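PDB 2QPW: PR domain zinc finger protein 2 from Homo sapiens, which uses S-adenosyl-L-methionine to methylate a specific lysine of histone H3 through its PR (SET-like) domain and may also act as a DNA-binding transcription factor. Local coordinates for residues A[110-115]-A[126-131]. Numbering follows the deposited sequence.
Sequences EEQNLF and KTLKPI
Phe115 and Lys126 pair near the open end of the antiparallel hairpin formed by strands 104-119 and 122-127 in the PR domain. They are a hydrogen-bonded pair: Phe115 N donates to Lys126 O and Lys126 N to Phe115 O, each at 2.9 Å. Leu114 and Thr127 follow as a non-hydrogen-bonded pair. Beyond them Leu128 N donates to Asn113 O at 2.9 Å, with a nearly straight N-H...O angle of 171°.

The Phe115 and Lys126 side chains run side by side in the same direction. Phe115 CG sits between its backbone N and carbonyl carbon (chi1 65°), which lays the ring alongside the lysine chain. Lys126 CB lies over one ring face, 4.0 Å from the centroid, in a CH-pi contact. Leu128 CB meets the ring edge, 4.0 Å from Phe115 CD2. Leu128 CD2 also reaches across to the amide of Gln112, 3.7 Å from its CD; Gln112 NE2 donates to Leu114 O and Tyr141 O. On the other sheet face Leu114 CD2 touches Thr127 CG2.

Beyond the end of strand 122-127, Ile131 CD1 sits over one face of the buried Asn113 amide, 3.5 Å from its CG. That amide is held by backbone atoms: OD1 accepts from Leu138 N, and ND2 donates to Glu136 O. Thr127 OG1 is hydrogen-bonded to Leu52 O. The hairpin lies between strands 56-57 and 138-139 in the mixed sheet of the SET-like methyltransferase fold.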
loop_
_atom_site.group_PDB
_atom_site.type_symbol
_atom_site.label_atom_id
_atom_site.label_comp_id
_atom_site.label_asym_id
_atom_site.label_seq_id
_atom_site.Cartn_x
_atom_site.Cartn_y
_atom_site.Cartn_z
ATOM N N GLU A 110 6.918 3.574 11.663
ATOM C CA GLU A 110 6.216 3.407 12.952
ATOM C C GLU A 110 4.939 2.590 12.844
ATOM O O GLU A 110 3.980 2.951 12.125
ATOM C CB GLU A 110 5.919 4.764 13.626
ATOM N N GLU A 111 4.897 1.494 13.573
ATOM C CA GLU A 111 3.732 0.624 13.494
ATOM C C GLU A 111 3.661 -0.011 12.100
ATOM O O GLU A 111 2.587 -0.375 11.662
ATOM C CB GLU A 111 2.427 1.403 13.772
ATOM N N GLN A 112 4.800 -0.142 11.417
ATOM C CA GLN A 112 4.826 -0.881 10.125
ATOM C C GLN A 112 4.459 -2.320 10.417
ATOM O O GLN A 112 5.007 -2.904 11.376
ATOM C CB GLN A 112 6.242 -0.826 9.492
ATOM C CG GLN A 112 6.531 -1.894 8.387
ATOM C CD GLN A 112 7.994 -1.921 7.895
ATOM O OE1 GLN A 112 8.918 -1.465 8.592
ATOM N NE2 GLN A 112 8.207 -2.492 6.701
ATOM N N ASN A 113 3.558 -2.910 9.622
ATOM C CA ASN A 113 3.309 -4.354 9.723
ATOM C C ASN A 113 3.378 -5.100 8.381
ATOM O O ASN A 113 3.093 -6.314 8.335
ATOM C CB ASN A 113 1.975 -4.665 10.460
ATOM C CG ASN A 113 0.792 -3.875 9.913
ATOM O OD1 ASN A 113 0.734 -3.593 8.727
ATOM N ND2 ASN A 113 -0.172 -3.515 10.797
ATOM N N LEU A 114 3.742 -4.384 7.303
ATOM C CA LEU A 114 3.921 -5.013 5.969
ATOM C C LEU A 114 5.274 -4.615 5.403
ATOM O O LEU A 114 5.700 -3.470 5.630
ATOM C CB LEU A 114 2.827 -4.556 4.959
ATOM C CG LEU A 114 1.374 -5.042 5.236
ATOM C CD1 LEU A 114 0.417 -4.346 4.251
ATOM C CD2 LEU A 114 1.166 -6.560 5.107
ATOM N N PHE A 115 5.927 -5.524 4.665
ATOM C CA PHE A 115 7.173 -5.189 3.929
ATOM C C PHE A 115 7.078 -5.700 2.491
ATOM O O PHE A 115 6.345 -6.681 2.227
ATOM C CB PHE A 115 8.438 -5.747 4.603
ATOM C CG PHE A 115 8.534 -7.270 4.636
ATOM C CD1 PHE A 115 9.202 -7.970 3.626
ATOM C CD2 PHE A 115 7.991 -7.999 5.719
ATOM C CE1 PHE A 115 9.319 -9.375 3.671
ATOM C CE2 PHE A 115 8.095 -9.403 5.764
ATOM C CZ PHE A 115 8.763 -10.087 4.734
ATOM N N LYS A 126 4.196 -8.577 2.412
ATOM C CA LYS A 126 4.211 -9.707 3.357
ATOM C C LYS A 126 4.094 -9.148 4.777
ATOM O O LYS A 126 4.641 -8.072 5.058
ATOM C CB LYS A 126 5.490 -10.515 3.194
ATOM C CG LYS A 126 5.499 -11.803 4.004
ATOM C CD LYS A 126 6.729 -12.667 3.746
ATOM C CE LYS A 126 6.466 -13.751 2.750
ATOM N NZ LYS A 126 7.667 -14.659 2.719
ATOM N N THR A 127 3.375 -9.845 5.660
ATOM C CA THR A 127 3.241 -9.357 7.049
ATOM C C THR A 127 4.530 -9.607 7.856
ATOM O O THR A 127 5.108 -10.720 7.861
ATOM C CB THR A 127 2.013 -9.948 7.810
ATOM O OG1 THR A 127 2.147 -11.366 7.878
ATOM C CG2 THR A 127 0.663 -9.601 7.093
ATOM N N LEU A 128 4.961 -8.546 8.542
ATOM C CA LEU A 128 6.202 -8.492 9.301
ATOM C C LEU A 128 5.988 -9.068 10.701
ATOM O O LEU A 128 6.928 -9.519 11.374
ATOM C CB LEU A 128 6.620 -7.012 9.382
ATOM C CG LEU A 128 7.908 -6.579 10.070
ATOM C CD1 LEU A 128 9.111 -7.365 9.547
ATOM C CD2 LEU A 128 8.098 -5.051 9.845
ATOM N N LYS A 129 4.736 -8.999 11.154
ATOM C CA LYS A 129 4.318 -9.416 12.492
ATOM C C LYS A 129 2.844 -9.761 12.379
ATOM O O LYS A 129 2.212 -9.379 11.371
ATOM C CB LYS A 129 4.531 -8.291 13.512
ATOM C CG LYS A 129 3.755 -7.006 13.276
ATOM C CD LYS A 129 4.458 -5.839 13.985
ATOM C CE LYS A 129 3.462 -4.855 14.551
ATOM N NZ LYS A 129 4.138 -3.959 15.540
ATOM N N PRO A 130 2.286 -10.510 13.356
ATOM C CA PRO A 130 0.832 -10.749 13.364
ATOM C C PRO A 130 0.001 -9.464 13.409
ATOM O O PRO A 130 0.396 -8.475 14.033
ATOM C CB PRO A 130 0.608 -11.587 14.645
ATOM C CG PRO A 130 1.962 -12.159 14.955
ATOM C CD PRO A 130 2.963 -11.174 14.495
ATOM N N ILE A 131 -1.153 -9.480 12.745
ATOM C CA ILE A 131 -2.053 -8.318 12.766
ATOM C C ILE A 131 -3.385 -8.692 13.398
ATOM O O ILE A 131 -3.987 -9.708 13.041
ATOM C CB ILE A 131 -2.256 -7.695 11.352
ATOM C CG1 ILE A 131 -0.891 -7.292 10.775
ATOM C CG2 ILE A 131 -3.110 -6.416 11.440
ATOM C CD1 ILE A 131 -0.991 -6.783 9.298
#